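Transcriptional regulator, SorC family (Enterococcus faecalis, PDB 2O0M) probably regulates transcription, binding DNA under the control of a carbohydrate ligand. Local coordinates at residues 97-101 with 336-340; 103-107 with 316-320; 115-119 with 308-312; 127-131 with 329-333. All blocks are in the same frame, centred on the assembly; numbering follows the deposited sequence.

Interaction 1 (97-101 with 336-340); sequences IEKEM and ANEIL
Met101 and Leu340, with Ile97 and Ala336 beside them, carry a contact made almost wholly of apolar side chains. Met101, a selenomethionine, is folded back at chi2 and chi3 (-71° and -75°), and this bend brings its end in against helix 333-339. Its SE atom sits 3.9 Å from Leu340 CG and equally near Ala336 CB, while the terminal CE goes deeper and meets Ile339 CD1 at 3.8 Å, the two side chains crossing at about a right angle. Ile97 takes the opposite shape, an extended chain whose far methyl does the reaching: CD1 lies 3.5 Å from Ala336 CB. Leu340 uses one branch on this side, its CD1 resting 3.8 Å from Ile97 CG1 and touching the CB of Glu100 as well.

Polar atoms appear only toward the margin. Asn337 OD1 stands 3.3 Å from Ile97 CD1, a tight carbon-to-oxygen approach and not a polar bond. Glu100 OE1 skirts the Leu340 CD1 methyl, whereas its OE2 is tied back along its own helix to Gln96. Away from helix 333-339, Glu98 turns its OE1 to Arg109 in a salt bridge, and its OE2 accepts from the backbone N of Val112.

Beneath, Met101 and Ile97 also touch Cys110 and Val112 of strand 109-113, and Ile339 leans on helix 313-320. Two neighbouring helices packed over one side of a parallel sheet are what a Rossmann-like alpha/beta domain presents, here the putative sugar-binding domain.

Interaction 2 (103-107 with 316-320); sequences QYFGI and IRAYM. With PO4 (phosphate ion), chain C.
The Phe105 ring lies between two side chains: Met320 CB rests 3.6 Å above one face, offset toward the rim, and Tyr104 CD1 sits 3.5 Å above the opposite face. The first is a CH-pi contact, CB standing 3.9 Å from the ring centroid and 24° off the normal. Ile316 CG2 and Arg317 CA come at the ring obliquely, near its CZ and CE2 end, and Phe105 CD2 in turn lies at the edge of the Tyr104 ring. These are two helices on the same side of a Rossmann-like alpha/beta domain: helix 96-105 leads into strand 109-113, and helix 313-320 belongs to the beta-alpha-beta crossover between parallel strands 302-306 and 328-332.

Phe105 reaches its partner from the last turn of its helix, which ends as Gly106 takes a positive phi. The chain then swings round to bring Ile107 across the end of the same partner, Met320, a selenomethionine. Bent at chi2 and chi3, the Met320 chain splits its work. Its CB serves the ring, while its CE meets Ile107 CG2 at 3.7 Å and CD1 at 3.8 Å. Ile339 of helix 333-339 packs beside Phe105 and Ile316; Phe105 is buried.

At the outer end a phosphate ion, probably from the crystallisation liquor, is bound by Arg317; its very close approach to Tyr104 is doubtful. It meets the guanidinium at its edge, with P in the plane. Arg317 NE gives a bent bond (138°) to phosphate O4, 3.0 Å, and Arg317 NH2 a straighter one to phosphate O1, also 3.0 Å, at 166°.

Interaction 3 (115-119 with 308-312); sequences GDSDI and GGKTK. With PO4 (phosphate ion), chain B.
Asp118 and Thr311 hold the two loops together through a two-pronged grip in which each carboxylate oxygen takes one donor. Thr311 OG1 donates to Asp118 OD1 at 2.7 Å, on the syn side but 22° out of the carboxylate plane. The backbone N of Thr311 meets the syn lone pair of Asp118 OD2 at 3.1 Å and 162°. With both oxygens engaged on one residue, the carboxylate cannot easily turn. The tight part lies just inward, where Gly309 has no side chain to hold the loops apart: Asp118 OD2 comes within 3.3 Å of Gly309 CA, and Ser117 OG within 3.2 Å of Gly308 C. That hydroxyl is bonded to Asp332. Behind it, an Asx turn braces the loop, since Asp116 OD1 accepts from Asp118 N at 2.9 Å.

The outer side is looser. The Lys310 side chain touches Asp118 only through CB and then leads away into the exposed surface. Lys312, extended beyond CG, turns elsewhere: its NZ bonds Ile243 O and, at 2.7 Å, O1 of a phosphate ion, probably from the crystallisation liquor, which Thr153 and Arg252 also bind.

Both loops follow parallel strands, 109-113 and 302-306, at their C-terminal ends. Rossmann-like folds typically bind ligands at this edge, and the phosphate bound beside it, though probably adventitious, would be compatible with a ligand site here.

Interaction 4 (127-131 with 329-333); sequences FGDVL and LITDE
Phe127 begins the contact: it and Ile330 pass side by side, pointing opposite ways, with Phe127 CD1 3.6 Å from Ile330 CG2, which comes at the ring obliquely. Further along, the ring presents its edge to the strand backbone: Thr331 O lies near the ring plane, 3.4 Å from Phe127 CE1, and Asp332 N borders the same rim. A chi1 of -73° sets CG opposite the carbonyl carbon, sending the ring across to the strand backbone near its C-terminal end. There Phe127 CZ stands 4.2 Å from Asp332 CB. The carboxylate of Asp332 caps the helix that follows by accepting from Ala335 N, and it also receives Ser117 OG and Gly309 N.

One turn on, Val130 points at the strand and sets CG1 3.8 Å from Ile330 CD1. This is the helix-on-sheet layer of a Rossmann-like domain. Helix 122-138 covers strand 328-332, its segment running nearly antiparallel to that of the strand (154°) with the axes 9.4 Å apart, as expected where helices return over parallel strands. Thr331 points to the other face, where its OG1 bonds Ala307 O.

Leu131 comes last and approaches from the flank. The extended Ile330 chain, CG1 opposite the carbonyl carbon, carries its CD1 to 4.0 Å from Leu131 CA and 4.2 Å from Leu131 CD1. Past Ile330, Leu131 packs on Val304 and Ile306 of strand 302-306 and on Val157 of helix 152-159.

Strand 328-332 is the hub. Interaction 4 packs against one face of it, while interactions 1 and 2 lie over the other: Met101 CE is 3.8 Å from Leu329 CD2, and Ile107 CD1 is 3.8 Å from Leu329 CB. Those two contacts, their centres 10 Å apart, share helix 96-105 and merge where Ile339 CD1 meets Ile316 CG2 at 3.8 Å. Interaction 3 sits at the strand's C-terminal end, 11 Å from interaction 4 between centres. Asp332 joins them through probable hydrogen bonds: its OD2 is 2.7 Å from Ser117 OG and its OD1 2.9 Å from Gly309 N. The phosphate at Lys312 lies by the same C-terminal edge, whereas the one at Arg317 lies on the helix layer.

Interaction 1 (97-101 with 336-340)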
loop_
_atom_site.group_PDB
_atom_site.type_symbol
_atom_site.label_atom_id
_atom_site.label_comp_id
_atom_site.label_asym_id
_atom_site.label_seq_id
_atom_site.Cartn_x
_atom_site.Cartn_y
_atom_site.Cartn_z
ATOM N N ILE A 97 15.271 -10.299 -15.336
ATOM C CA ILE A 97 14.719 -10.582 -14.008
ATOM C C ILE A 97 13.303 -10.001 -13.866
ATOM O O ILE A 97 12.433 -10.622 -13.254
ATOM C CB ILE A 97 15.669 -10.103 -12.859
ATOM C CG1 ILE A 97 15.201 -10.637 -11.504
ATOM C CG2 ILE A 97 15.817 -8.586 -12.833
ATOM C CD1 ILE A 97 16.222 -10.460 -10.388
ATOM N N GLU A 98 13.080 -8.828 -14.453
ATOM C CA GLU A 98 11.748 -8.202 -14.455
ATOM C C GLU A 98 10.734 -9.061 -15.207
ATOM O O GLU A 98 9.603 -9.243 -14.753
ATOM C CB GLU A 98 11.814 -6.801 -15.064
ATOM C CG GLU A 98 12.507 -5.798 -14.140
ATOM C CD GLU A 98 12.719 -4.432 -14.757
ATOM O OE1 GLU A 98 12.633 -4.298 -15.991
ATOM O OE2 GLU A 98 12.972 -3.480 -13.986
ATOM N N LYS A 99 11.146 -9.590 -16.358
ATOM C CA LYS A 99 10.297 -10.506 -17.131
ATOM C C LYS A 99 9.942 -11.740 -16.323
ATOM O O LYS A 99 8.786 -12.158 -16.285
ATOM C CB LYS A 99 11.008 -10.941 -18.414
ATOM C CG LYS A 99 10.301 -12.068 -19.181
ATOM C CD LYS A 99 11.174 -12.549 -20.335
ATOM C CE LYS A 99 10.669 -13.868 -20.926
ATOM N NZ LYS A 99 11.658 -14.477 -21.874
ATOM N N GLU A 100 10.944 -12.333 -15.687
ATOM C CA GLU A 100 10.728 -13.537 -14.903
ATOM C C GLU A 100 9.750 -13.250 -13.757
ATOM O O GLU A 100 8.881 -14.064 -13.451
ATOM C CB GLU A 100 12.055 -14.098 -14.379
ATOM C CG GLU A 100 12.929 -14.728 -15.485
ATOM C CD GLU A 100 14.183 -15.424 -14.964
ATOM O OE1 GLU A 100 14.232 -15.801 -13.772
ATOM O OE2 GLU A 100 15.124 -15.619 -15.770
HETATM N N MSE A 101 9.874 -12.079 -13.142
HETATM C CA MSE A 101 8.965 -11.707 -12.046
HETATM C C MSE A 101 7.529 -11.509 -12.524
HETATM O O MSE A 101 6.602 -12.013 -11.900
HETATM C CB MSE A 101 9.453 -10.445 -11.316
HETATM C CG MSE A 101 10.671 -10.676 -10.433
HETATM SE SE MSE A 101 10.253 -11.707 -8.832
HETATM C CE MSE A 101 9.372 -10.313 -7.865
ATOM N N ALA A 336 13.592 -10.116 -5.545
ATOM C CA ALA A 336 13.422 -10.873 -6.776
ATOM C C ALA A 336 14.310 -12.116 -6.814
ATOM O O ALA A 336 13.831 -13.204 -7.122
ATOM C CB ALA A 336 13.697 -9.983 -7.985
ATOM N N ASN A 337 15.600 -11.958 -6.525
ATOM C CA ASN A 337 16.514 -13.110 -6.510
ATOM C C ASN A 337 16.019 -14.207 -5.562
ATOM O O ASN A 337 16.086 -15.389 -5.883
ATOM C CB ASN A 337 17.937 -12.696 -6.114
ATOM C CG ASN A 337 18.655 -11.907 -7.197
ATOM O OD1 ASN A 337 18.326 -11.991 -8.384
ATOM N ND2 ASN A 337 19.664 -11.144 -6.787
ATOM N N GLU A 338 15.494 -13.814 -4.404
ATOM C CA GLU A 338 15.000 -14.781 -3.427
ATOM C C GLU A 338 13.744 -15.492 -3.919
ATOM O O GLU A 338 13.625 -16.715 -3.831
ATOM C CB GLU A 338 14.731 -14.092 -2.086
ATOM C CG GLU A 338 14.172 -15.009 -1.012
ATOM C CD GLU A 338 15.151 -16.069 -0.524
ATOM O OE1 GLU A 338 16.357 -16.042 -0.887
ATOM O OE2 GLU A 338 14.707 -16.937 0.252
ATOM N N ILE A 339 12.806 -14.723 -4.454
ATOM C CA ILE A 339 11.569 -15.284 -4.979
ATOM C C ILE A 339 11.830 -16.265 -6.130
ATOM O O ILE A 339 11.174 -17.295 -6.218
ATOM C CB ILE A 339 10.609 -14.156 -5.434
ATOM C CG1 ILE A 339 10.094 -13.380 -4.210
ATOM C CG2 ILE A 339 9.432 -14.725 -6.232
ATOM C CD1 ILE A 339 9.479 -12.008 -4.519
ATOM N N LEU A 340 12.789 -15.934 -6.994
ATOM C CA LEU A 340 13.052 -16.698 -8.224
ATOM C C LEU A 340 14.106 -17.797 -8.097
ATOM O O LEU A 340 14.453 -18.430 -9.096
ATOM C CB LEU A 340 13.488 -15.747 -9.342
ATOM C CG LEU A 340 12.464 -14.708 -9.799
ATOM C CD1 LEU A 340 13.117 -13.772 -10.792
ATOM C CD2 LEU A 340 11.244 -15.365 -10.418
#

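Interaction 2 (103-107 with 316-320)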
loop_
_atom_site.group_PDB
_atom_site.type_symbol
_atom_site.label_atom_id
_atom_site.label_comp_id
_atom_site.label_asym_id
_atom_site.label_seq_id
_atom_site.Cartn_x
_atom_site.Cartn_y
_atom_site.Cartn_z
ATOM N N GLN A 103 6.054 -12.799 -15.093
ATOM C CA GLN A 103 5.521 -14.097 -15.494
ATOM C C GLN A 103 5.256 -15.004 -14.300
ATOM O O GLN A 103 4.291 -15.759 -14.291
ATOM C CB GLN A 103 6.464 -14.756 -16.505
ATOM C CG GLN A 103 6.516 -13.950 -17.797
ATOM C CD GLN A 103 7.240 -14.650 -18.930
ATOM O OE1 GLN A 103 8.097 -15.499 -18.708
ATOM N NE2 GLN A 103 6.886 -14.294 -20.160
ATOM N N TYR A 104 6.102 -14.908 -13.280
ATOM C CA TYR A 104 5.922 -15.706 -12.070
ATOM C C TYR A 104 4.563 -15.412 -11.434
ATOM O O TYR A 104 3.866 -16.324 -10.992
ATOM C CB TYR A 104 7.051 -15.410 -11.076
ATOM C CG TYR A 104 7.062 -16.273 -9.837
ATOM C CD1 TYR A 104 6.357 -15.901 -8.696
ATOM C CD2 TYR A 104 7.801 -17.447 -9.792
ATOM C CE1 TYR A 104 6.364 -16.690 -7.555
ATOM C CE2 TYR A 104 7.826 -18.234 -8.653
ATOM C CZ TYR A 104 7.108 -17.849 -7.539
ATOM O OH TYR A 104 7.137 -18.637 -6.416
ATOM N N PHE A 105 4.186 -14.136 -11.407
ATOM C CA PHE A 105 2.946 -13.712 -10.743
ATOM C C PHE A 105 1.771 -13.534 -11.694
ATOM O O PHE A 105 0.621 -13.433 -11.249
ATOM C CB PHE A 105 3.177 -12.420 -9.955
ATOM C CG PHE A 105 4.089 -12.596 -8.781
ATOM C CD1 PHE A 105 5.291 -11.903 -8.700
ATOM C CD2 PHE A 105 3.756 -13.476 -7.763
ATOM C CE1 PHE A 105 6.131 -12.077 -7.618
ATOM C CE2 PHE A 105 4.608 -13.659 -6.682
ATOM C CZ PHE A 105 5.788 -12.961 -6.615
ATOM N N GLY A 106 2.047 -13.492 -12.990
ATOM C CA GLY A 106 1.005 -13.224 -13.975
ATOM C C GLY A 106 0.483 -11.797 -13.942
ATOM O O GLY A 106 -0.702 -11.575 -14.193
ATOM N N ILE A 107 1.361 -10.823 -13.678
ATOM C CA ILE A 107 0.977 -9.403 -13.562
ATOM C C ILE A 107 1.466 -8.555 -14.743
ATOM O O ILE A 107 2.143 -9.073 -15.618
ATOM C CB ILE A 107 1.474 -8.797 -12.218
ATOM C CG1 ILE A 107 3.000 -8.941 -12.093
ATOM C CG2 ILE A 107 0.784 -9.491 -11.059
ATOM C CD1 ILE A 107 3.608 -8.108 -10.980
ATOM N N ILE A 316 5.622 -11.131 -0.052
ATOM C CA ILE A 316 5.325 -10.745 -1.438
ATOM C C ILE A 316 4.653 -11.901 -2.191
ATOM O O ILE A 316 3.609 -11.726 -2.818
ATOM C CB ILE A 316 6.596 -10.278 -2.182
ATOM C CG1 ILE A 316 7.078 -8.943 -1.604
ATOM C CG2 ILE A 316 6.330 -10.127 -3.673
ATOM C CD1 ILE A 316 8.529 -8.606 -1.973
ATOM N N ARG A 317 5.233 -13.087 -2.097
ATOM C CA ARG A 317 4.647 -14.271 -2.739
ATOM C C ARG A 317 3.208 -14.527 -2.274
ATOM O O ARG A 317 2.332 -14.825 -3.077
ATOM C CB ARG A 317 5.496 -15.509 -2.454
ATOM C CG ARG A 317 6.789 -15.555 -3.232
ATOM C CD ARG A 317 7.739 -16.563 -2.632
ATOM N NE ARG A 317 7.118 -17.880 -2.498
ATOM C CZ ARG A 317 7.357 -18.730 -1.500
ATOM N NH1 ARG A 317 8.223 -18.428 -0.535
ATOM N NH2 ARG A 317 6.733 -19.899 -1.462
ATOM N N ALA A 318 2.968 -14.398 -0.978
ATOM C CA ALA A 318 1.668 -14.752 -0.411
ATOM C C ALA A 318 0.589 -13.758 -0.825
ATOM O O ALA A 318 -0.538 -14.144 -1.156
ATOM C CB ALA A 318 1.755 -14.854 1.095
ATOM N N TYR A 319 0.924 -12.472 -0.798
ATOM C CA TYR A 319 -0.051 -11.456 -1.195
ATOM C C TYR A 319 -0.248 -11.475 -2.711
ATOM O O TYR A 319 -1.373 -11.383 -3.196
ATOM C CB TYR A 319 0.343 -10.033 -0.760
ATOM C CG TYR A 319 -0.560 -9.040 -1.449
ATOM C CD1 TYR A 319 -1.873 -8.848 -1.011
ATOM C CD2 TYR A 319 -0.157 -8.386 -2.606
ATOM C CE1 TYR A 319 -2.744 -7.988 -1.679
ATOM C CE2 TYR A 319 -1.012 -7.525 -3.278
ATOM C CZ TYR A 319 -2.301 -7.324 -2.819
ATOM O OH TYR A 319 -3.145 -6.469 -3.510
HETATM N N MSE A 320 0.841 -11.555 -3.464
HETATM C CA MSE A 320 0.750 -11.344 -4.906
HETATM C C MSE A 320 -0.055 -12.436 -5.617
HETATM O O MSE A 320 -0.523 -12.223 -6.745
HETATM C CB MSE A 320 2.150 -11.163 -5.519
HETATM C CG MSE A 320 2.836 -9.865 -5.105
HETATM SE SE MSE A 320 1.978 -8.250 -5.757
HETATM C CE MSE A 320 1.938 -8.746 -7.611
HETATM P P PO4 C . 4.394 -19.367 -4.314
HETATM O O1 PO4 C . 4.433 -20.494 -3.311
HETATM O O2 PO4 C . 5.582 -19.369 -5.239
HETATM O O3 PO4 C . 3.128 -19.487 -5.118
HETATM O O4 PO4 C . 4.372 -18.060 -3.574
#

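Interaction 3 (115-119 with 308-312)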
loop_
_atom_site.group_PDB
_atom_site.type_symbol
_atom_site.label_atom_id
_atom_site.label_comp_id
_atom_site.label_asym_id
_atom_site.label_seq_id
_atom_site.Cartn_x
_atom_site.Cartn_y
_atom_site.Cartn_z
ATOM N N GLY A 115 19.903 -3.528 -6.091
ATOM C CA GLY A 115 20.306 -3.562 -4.700
ATOM C C GLY A 115 19.345 -4.279 -3.775
ATOM O O GLY A 115 18.474 -5.036 -4.209
ATOM N N ASP A 116 19.522 -4.005 -2.489
ATOM C CA ASP A 116 18.831 -4.691 -1.397
ATOM C C ASP A 116 18.365 -3.655 -0.371
ATOM O O ASP A 116 19.166 -3.144 0.409
ATOM C CB ASP A 116 19.774 -5.705 -0.734
ATOM C CG ASP A 116 19.104 -6.506 0.376
ATOM O OD1 ASP A 116 17.940 -6.238 0.714
ATOM O OD2 ASP A 116 19.754 -7.424 0.910
ATOM N N SER A 117 17.067 -3.363 -0.369
ATOM C CA SER A 117 16.484 -2.382 0.552
ATOM C C SER A 117 16.572 -2.791 2.023
ATOM O O SER A 117 16.357 -1.959 2.902
ATOM C CB SER A 117 15.014 -2.109 0.212
ATOM O OG SER A 117 14.224 -3.281 0.329
ATOM N N ASP A 118 16.852 -4.060 2.295
ATOM C CA ASP A 118 17.118 -4.473 3.678
ATOM C C ASP A 118 18.363 -3.786 4.225
ATOM O O ASP A 118 18.406 -3.408 5.389
ATOM C CB ASP A 118 17.317 -5.986 3.785
ATOM C CG ASP A 118 16.020 -6.767 3.646
ATOM O OD1 ASP A 118 14.971 -6.280 4.104
ATOM O OD2 ASP A 118 16.074 -7.884 3.085
ATOM N N ILE A 119 19.384 -3.649 3.389
ATOM C CA ILE A 119 20.684 -3.167 3.851
ATOM C C ILE A 119 21.114 -1.818 3.248
ATOM O O ILE A 119 22.074 -1.204 3.734
ATOM C CB ILE A 119 21.775 -4.265 3.652
ATOM C CG1 ILE A 119 22.226 -4.365 2.190
ATOM C CG2 ILE A 119 21.265 -5.617 4.154
ATOM C CD1 ILE A 119 23.205 -5.521 1.903
ATOM N N GLY A 308 10.178 -4.496 -1.055
ATOM C CA GLY A 308 11.513 -4.974 -1.366
ATOM C C GLY A 308 12.176 -5.630 -0.179
ATOM O O GLY A 308 11.636 -5.634 0.937
ATOM N N GLY A 309 13.363 -6.167 -0.441
ATOM C CA GLY A 309 14.186 -6.820 0.569
ATOM C C GLY A 309 13.997 -8.327 0.514
ATOM O O GLY A 309 12.889 -8.820 0.324
ATOM N N LYS A 310 15.086 -9.071 0.677
ATOM C CA LYS A 310 14.983 -10.514 0.803
ATOM C C LYS A 310 14.005 -10.894 1.932
ATOM O O LYS A 310 13.296 -11.898 1.843
ATOM C CB LYS A 310 16.364 -11.129 1.055
ATOM C CG LYS A 310 16.336 -12.636 1.176
ATOM C CD LYS A 310 16.276 -13.108 2.613
ATOM C CE LYS A 310 15.965 -14.589 2.654
ATOM N NZ LYS A 310 15.842 -15.142 4.018
ATOM N N THR A 311 13.939 -10.067 2.970
ATOM C CA THR A 311 13.101 -10.368 4.130
ATOM C C THR A 311 11.608 -10.405 3.788
ATOM O O THR A 311 10.824 -10.997 4.524
ATOM C CB THR A 311 13.304 -9.339 5.271
ATOM O OG1 THR A 311 12.981 -8.014 4.812
ATOM C CG2 THR A 311 14.743 -9.381 5.799
ATOM N N LYS A 312 11.233 -9.772 2.681
ATOM C CA LYS A 312 9.827 -9.686 2.265
ATOM C C LYS A 312 9.433 -10.683 1.174
ATOM O O LYS A 312 8.273 -10.711 0.749
ATOM C CB LYS A 312 9.491 -8.255 1.818
ATOM C CG LYS A 312 9.221 -7.308 2.986
ATOM C CD LYS A 312 8.417 -6.081 2.555
ATOM C CE LYS A 312 8.188 -5.135 3.719
ATOM N NZ LYS A 312 7.287 -4.018 3.343
HETATM P P PO4 B . 6.466 -1.847 6.078
HETATM O O1 PO4 B . 6.702 -3.302 5.895
HETATM O O2 PO4 B . 6.879 -1.048 4.899
HETATM O O3 PO4 B . 5.041 -1.617 6.472
HETATM O O4 PO4 B . 7.248 -1.385 7.269
#

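Interaction 4 (127-131 with 329-333)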
loop_
_atom_site.group_PDB
_atom_site.type_symbol
_atom_site.label_atom_id
_atom_site.label_comp_id
_atom_site.label_asym_id
_atom_site.label_seq_id
_atom_site.Cartn_x
_atom_site.Cartn_y
_atom_site.Cartn_z
ATOM N N PHE A 127 12.907 3.827 -4.875
ATOM C CA PHE A 127 11.477 3.466 -5.039
ATOM C C PHE A 127 10.621 4.719 -5.259
ATOM O O PHE A 127 9.644 4.678 -6.008
ATOM C CB PHE A 127 10.913 2.695 -3.838
ATOM C CG PHE A 127 11.379 1.258 -3.699
ATOM C CD1 PHE A 127 12.006 0.558 -4.728
ATOM C CD2 PHE A 127 11.145 0.592 -2.505
ATOM C CE1 PHE A 127 12.402 -0.760 -4.551
ATOM C CE2 PHE A 127 11.538 -0.717 -2.326
ATOM C CZ PHE A 127 12.163 -1.400 -3.358
ATOM N N GLY A 128 10.969 5.817 -4.588
ATOM C CA GLY A 128 10.297 7.106 -4.786
ATOM C C GLY A 128 10.417 7.603 -6.212
ATOM O O GLY A 128 9.446 8.015 -6.825
ATOM N N ASP A 129 11.631 7.579 -6.742
ATOM C CA ASP A 129 11.872 7.950 -8.140
ATOM C C ASP A 129 11.045 7.088 -9.086
ATOM O O ASP A 129 10.405 7.594 -10.015
ATOM C CB ASP A 129 13.361 7.789 -8.497
ATOM C CG ASP A 129 14.218 8.947 -8.026
ATOM O OD1 ASP A 129 13.682 9.960 -7.532
ATOM O OD2 ASP A 129 15.455 8.844 -8.171
ATOM N N VAL A 130 11.054 5.783 -8.840
ATOM C CA VAL A 130 10.380 4.833 -9.719
ATOM C C VAL A 130 8.874 5.046 -9.636
ATOM O O VAL A 130 8.180 5.052 -10.662
ATOM C CB VAL A 130 10.749 3.363 -9.369
ATOM C CG1 VAL A 130 9.938 2.379 -10.201
ATOM C CG2 VAL A 130 12.253 3.119 -9.599
ATOM N N LEU A 131 8.348 5.238 -8.427
ATOM C CA LEU A 131 6.913 5.496 -8.322
ATOM C C LEU A 131 6.543 6.788 -9.044
ATOM O O LEU A 131 5.519 6.858 -9.728
ATOM C CB LEU A 131 6.422 5.543 -6.872
ATOM C CG LEU A 131 4.907 5.748 -6.719
ATOM C CD1 LEU A 131 4.162 4.606 -7.378
ATOM C CD2 LEU A 131 4.517 5.884 -5.252
ATOM N N LEU A 329 4.388 -4.179 -9.809
ATOM C CA LEU A 329 5.163 -4.451 -8.599
ATOM C C LEU A 329 6.508 -3.748 -8.708
ATOM O O LEU A 329 7.294 -4.049 -9.608
ATOM C CB LEU A 329 5.372 -5.950 -8.392
ATOM C CG LEU A 329 6.304 -6.353 -7.239
ATOM C CD1 LEU A 329 5.762 -5.891 -5.892
ATOM C CD2 LEU A 329 6.534 -7.851 -7.228
ATOM N N ILE A 330 6.754 -2.807 -7.802
ATOM C CA ILE A 330 8.069 -2.169 -7.667
ATOM C C ILE A 330 8.787 -2.887 -6.536
ATOM O O ILE A 330 8.299 -2.934 -5.407
ATOM C CB ILE A 330 7.975 -0.675 -7.335
ATOM C CG1 ILE A 330 7.200 0.047 -8.442
ATOM C CG2 ILE A 330 9.380 -0.092 -7.140
ATOM C CD1 ILE A 330 6.878 1.482 -8.161
ATOM N N THR A 331 9.944 -3.452 -6.843
ATOM C CA THR A 331 10.669 -4.254 -5.878
ATOM C C THR A 331 12.172 -4.095 -6.116
ATOM O O THR A 331 12.605 -3.248 -6.907
ATOM C CB THR A 331 10.210 -5.733 -5.976
ATOM O OG1 THR A 331 10.703 -6.489 -4.860
ATOM C CG2 THR A 331 10.613 -6.382 -7.303
ATOM N N ASP A 332 12.959 -4.899 -5.431
ATOM C CA ASP A 332 14.408 -4.830 -5.626
ATOM C C ASP A 332 15.008 -6.183 -5.961
ATOM O O ASP A 332 14.323 -7.202 -5.952
ATOM C CB ASP A 332 15.110 -4.143 -4.450
ATOM C CG ASP A 332 14.864 -4.816 -3.115
ATOM O OD1 ASP A 332 14.479 -5.999 -3.081
ATOM O OD2 ASP A 332 15.079 -4.143 -2.082
ATOM N N GLU A 333 16.292 -6.161 -6.306
ATOM C CA GLU A 333 17.006 -7.364 -6.688
ATOM C C GLU A 333 17.000 -8.383 -5.564
ATOM O O GLU A 333 16.897 -9.578 -5.808
ATOM C CB GLU A 333 18.462 -7.047 -7.055
ATOM C CG GLU A 333 18.652 -6.378 -8.404
ATOM C CD GLU A 333 20.131 -6.269 -8.796
ATOM O OE1 GLU A 333 20.894 -5.584 -8.080
ATOM O OE2 GLU A 333 20.534 -6.870 -9.820
#